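Local coordinates for protein phosphoinositol-specific phospholipase C (Pseudomonas sp., PDB 5FYP) that probably hydrolyses phosphoinositides in a calcium-dependent manner, as a bacterial phosphoinositide-specific phospholipase C, at residues Leu49-Gln54 with Lys134-Leu139. Residues are numbered along the deposited sequence; the frame is centred on the assembly and turned at random.
Sequences LDFWDQ and KDFDEL. With CA (calcium ion), chain I.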
ATOM      1  N   LEU A  49       7.225   2.660   2.490  1.00  7.47           N
ATOM      2  CA  LEU A  49       8.089   3.821   2.386  1.00  7.81           C
ATOM      3  C   LEU A  49       7.425   4.993   3.072  1.00  7.73           C
ATOM      4  O   LEU A  49       6.297   5.334   2.729  1.00  9.58           O
ATOM      5  CB  LEU A  49       8.363   4.177   0.909  1.00  8.78           C
ATOM      6  CG  LEU A  49       9.201   3.166   0.158  1.00  9.30           C
ATOM      7  CD1 LEU A  49       9.039   3.275  -1.335  1.00 10.77           C
ATOM      8  CD2 LEU A  49      10.669   3.281   0.566  1.00 10.09           C
ATOM      9  N   ASP A  50       8.148   5.669   3.983  1.00  7.96           N
ATOM     10  CA  ASP A  50       7.687   6.935   4.553  1.00  7.94           C
ATOM     11  C   ASP A  50       8.315   8.063   3.749  1.00  7.98           C
ATOM     12  O   ASP A  50       9.553   8.096   3.601  1.00 10.26           O
ATOM     13  CB  ASP A  50       8.129   7.084   6.014  1.00  8.88           C
ATOM     14  CG  ASP A  50       7.425   6.136   6.976  1.00  9.29           C
ATOM     15  OD1 ASP A  50       6.467   5.468   6.589  1.00 12.08           O
ATOM     16  OD2 ASP A  50       7.871   6.076   8.150  1.00 10.83           O
ATOM     17  N   PHE A  51       7.488   8.995   3.249  1.00  7.80           N
ATOM     18  CA  PHE A  51       8.043   9.995   2.338  1.00  7.95           C
ATOM     19  C   PHE A  51       7.664  11.407   2.725  1.00  7.92           C
ATOM     20  O   PHE A  51       6.534  11.709   3.128  1.00  8.35           O
ATOM     21  CB  PHE A  51       7.727   9.654   0.872  1.00  8.49           C
ATOM     22  CG  PHE A  51       6.291   9.847   0.448  1.00  8.44           C
ATOM     23  CD1 PHE A  51       5.295   8.902   0.694  1.00  8.09           C
ATOM     24  CD2 PHE A  51       5.935  10.968  -0.294  1.00  8.50           C
ATOM     25  CE1 PHE A  51       4.000   9.081   0.241  1.00  7.83           C
ATOM     26  CE2 PHE A  51       4.652  11.138  -0.770  1.00  9.63           C
ATOM     27  CZ  PHE A  51       3.683  10.207  -0.498  1.00  9.16           C
ATOM     28  N   TRP A  52       8.664  12.266   2.591  1.00  8.08           N
ATOM     29  CA  TRP A  52       8.651  13.667   3.055  1.00  8.81           C
ATOM     30  C   TRP A  52       8.864  14.580   1.878  1.00  9.11           C
ATOM     31  O   TRP A  52       9.655  14.298   0.963  1.00  9.86           O
ATOM     32  CB  TRP A  52       9.777  13.874   4.082  1.00  9.71           C
ATOM     33  CG  TRP A  52       9.613  13.072   5.342  1.00  9.48           C
ATOM     34  CD1 TRP A  52       9.878  11.753   5.527  1.00  9.50           C
ATOM     35  CD2 TRP A  52       9.084  13.545   6.582  1.00 10.32           C
ATOM     36  NE1 TRP A  52       9.535  11.384   6.801  1.00 10.64           N
ATOM     37  CE2 TRP A  52       9.052  12.463   7.473  1.00 10.70           C
ATOM     38  CE3 TRP A  52       8.627  14.785   7.020  1.00 11.76           C
ATOM     39  CZ2 TRP A  52       8.563  12.577   8.772  1.00 12.21           C
ATOM     40  CZ3 TRP A  52       8.143  14.900   8.309  1.00 13.91           C
ATOM     41  CH2 TRP A  52       8.109  13.800   9.166  1.00 13.78           C
ATOM     42  N   ASP A  53       8.182  15.720   1.902  1.00  9.17           N
ATOM     43  CA  ASP A  53       8.406  16.752   0.895  1.00  9.98           C
ATOM     44  C   ASP A  53       9.733  17.484   1.099  1.00 10.83           C
ATOM     45  O   ASP A  53      10.409  17.873   0.156  1.00 12.79           O
ATOM     46  CB  ASP A  53       7.271  17.780   0.954  1.00  9.05           C
ATOM     47  CG  ASP A  53       6.002  17.285   0.290  1.00 10.82           C
ATOM     48  OD1 ASP A  53       5.560  16.152   0.584  1.00 11.30           O
ATOM     49  OD2 ASP A  53       5.487  18.004  -0.601  1.00 11.07           O
ATOM     50  N   GLN A  54      10.066  17.729   2.368  0.50 11.22           N
ATOM     51  CA  GLN A  54      11.191  18.597   2.737  0.50 13.50           C
ATOM     52  C   GLN A  54      12.352  17.762   3.303  0.50 12.59           C
ATOM     53  O   GLN A  54      12.162  16.635   3.746  0.50 12.52           O
ATOM     54  CB  GLN A  54      10.743  19.617   3.793  0.50 15.61           C
ATOM     55  CG  GLN A  54       9.533  20.449   3.477  0.50 15.60           C
ATOM     56  CD  GLN A  54       9.795  21.425   2.392  0.50 20.36           C
ATOM     57  OE1 GLN A  54      10.946  21.762   2.092  0.50 21.20           O
ATOM     58  NE2 GLN A  54       8.736  21.846   1.744  0.50 17.56           N
ATOM     59  N   LYS A 134      -0.979  15.335  -8.841  1.00 11.28           N
ATOM     60  CA  LYS A 134      -0.641  15.037 -10.213  1.00 11.93           C
ATOM     61  C   LYS A 134       0.867  14.740 -10.390  1.00 10.90           C
ATOM     62  O   LYS A 134       1.243  13.801 -11.094  1.00 11.89           O
ATOM     63  CB  LYS A 134      -1.070  16.171 -11.131  1.00 14.87           C
ATOM     64  CG  LYS A 134      -0.759  15.976 -12.604  1.00 18.08           C
ATOM     65  CD  LYS A 134      -1.663  16.886 -13.408  1.00 35.38           C
ATOM     66  CE  LYS A 134      -1.322  17.005 -14.881  1.00 55.61           C
ATOM     67  NZ  LYS A 134       0.100  17.358 -15.155  1.00 55.85           N
ATOM     68  N   ASP A 135       1.713  15.541  -9.728  1.00 10.46           N
ATOM     69  CA  ASP A 135       3.163  15.305  -9.792  1.00 11.59           C
ATOM     70  C   ASP A 135       3.512  13.933  -9.205  1.00 11.04           C
ATOM     71  O   ASP A 135       4.395  13.258  -9.721  1.00 11.50           O
ATOM     72  CB  ASP A 135       3.934  16.383  -9.069  1.00 11.13           C
ATOM     73  CG  ASP A 135       3.782  17.752  -9.700  1.00 13.34           C
ATOM     74  OD1 ASP A 135       4.114  17.886 -10.893  1.00 16.29           O
ATOM     75  OD2 ASP A 135       3.299  18.681  -9.015  1.00 14.46           O
ATOM     76  N   PHE A 136       2.841  13.560  -8.125  1.00  9.72           N
ATOM     77  CA  PHE A 136       3.061  12.254  -7.513  1.00  9.68           C
ATOM     78  C   PHE A 136       2.671  11.120  -8.458  1.00  9.96           C
ATOM     79  O   PHE A 136       3.455  10.183  -8.644  1.00 10.28           O
ATOM     80  CB  PHE A 136       2.305  12.231  -6.196  1.00 10.11           C
ATOM     81  CG  PHE A 136       2.564  11.034  -5.352  1.00 10.69           C
ATOM     82  CD1 PHE A 136       3.786  10.880  -4.719  1.00 12.13           C
ATOM     83  CD2 PHE A 136       1.570  10.085  -5.149  1.00 15.39           C
ATOM     84  CE1 PHE A 136       4.039   9.823  -3.883  1.00 15.51           C
ATOM     85  CE2 PHE A 136       1.806   9.007  -4.291  1.00 14.43           C
ATOM     86  CZ  PHE A 136       3.065   8.889  -3.697  1.00 15.67           C
ATOM     87  N   ASP A 137       1.489  11.228  -9.068  1.00  9.69           N
ATOM     88  CA  ASP A 137       1.072  10.236 -10.060  1.00 10.36           C
ATOM     89  C   ASP A 137       2.069  10.175 -11.210  1.00 11.11           C
ATOM     90  O   ASP A 137       2.363   9.079 -11.702  1.00 12.39           O
ATOM     91  CB  ASP A 137      -0.316  10.518 -10.599  1.00 11.12           C
ATOM     92  CG  ASP A 137      -1.437   9.967  -9.728  1.00 11.05           C
ATOM     93  OD1 ASP A 137      -1.148   9.380  -8.656  1.00 11.16           O
ATOM     94  OD2 ASP A 137      -2.590  10.050 -10.171  1.00 12.21           O
ATOM     95  N   GLU A 138       2.560  11.326 -11.647  1.00 11.35           N
ATOM     96  CA  GLU A 138       3.477  11.323 -12.772  1.00 12.43           C
ATOM     97  C   GLU A 138       4.788  10.608 -12.416  1.00 12.55           C
ATOM     98  O   GLU A 138       5.331   9.884 -13.232  1.00 14.44           O
ATOM     99  CB  GLU A 138       3.692  12.749 -13.297  1.00 13.40           C
ATOM    100  CG  GLU A 138       2.474  13.248 -14.065  1.00 16.76           C
ATOM    101  CD  GLU A 138       2.525  14.670 -14.558  1.00 21.69           C
ATOM    102  OE1 GLU A 138       3.415  15.418 -14.172  1.00 25.47           O
ATOM    103  OE2 GLU A 138       1.613  15.029 -15.315  1.00 29.18           O
ATOM    104  N   LEU A 139       5.277  10.812 -11.190  1.00 11.68           N
ATOM    105  CA  LEU A 139       6.478  10.112 -10.734  1.00 11.63           C
ATOM    106  C   LEU A 139       6.248   8.599 -10.729  1.00 11.79           C
ATOM    107  O   LEU A 139       7.055   7.858 -11.275  1.00 12.39           O
ATOM    108  CB  LEU A 139       6.888  10.569  -9.330  1.00 10.71           C
ATOM    109  CG  LEU A 139       7.942   9.705  -8.640  1.00 14.65           C
ATOM    110  CD1 LEU A 139       9.231   9.701  -9.439  1.00 15.58           C
ATOM    111  CD2 LEU A 139       8.212  10.179  -7.225  1.00 16.18           C
TER
HETATM  112 CA    CA I1303       5.229   4.253   8.123  0.80 12.02          CA
HETATM  113  O   HOH W   1       5.925   5.626   9.990  1.00 14.45           O
HETATM  114  O   HOH W   2       4.040   3.455  10.053  1.00 23.49           O
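F51 holds its CG between the backbone N and the carbonyl carbon (chi1 72°) and F136 sets its CG anti to the backbone N, beside the carbonyl carbon (chi1 -172°), settings that turn the two rings toward each other from opposite directions. This is strand-to-helix packing in the TIM-barrel-type fold of the phospholipase: F51 belongs to strand 46-52, F136 to helix 133-144, which follows the neighbouring parallel strand 114-120. The planes are nearly parallel, at 7°, but are slid well apart, with centroids 5.0 Å from each other, and overlap is slight. Touching is done by the far ends of the rings: F136 CE1 sits 3.4 Å from both CZ and CE2 of F51, and F136 CZ comes to 3.5 Å from F51 CZ. L118 of strand 114-120 touches both phenylalanines, and K120 also borders F51. Cutting F51 back to an alanine here is likely to open a gap beside L118 and leave the outer end of the F136 ring without its aromatic partner. On the helix surface, K134 NZ makes a salt bridge to E138 OE2, 2.8 Å away and one turn on, meeting the oxygen on its syn side but well out of the carboxylate plane. One residue before F51, D50 serves the calcium site with N27, E48 and D119: its OD1 binds the calcium ion at 2.3 Å, while OD2 accepts a hydrogen bond from a calcium-bound water at 2.7 Å.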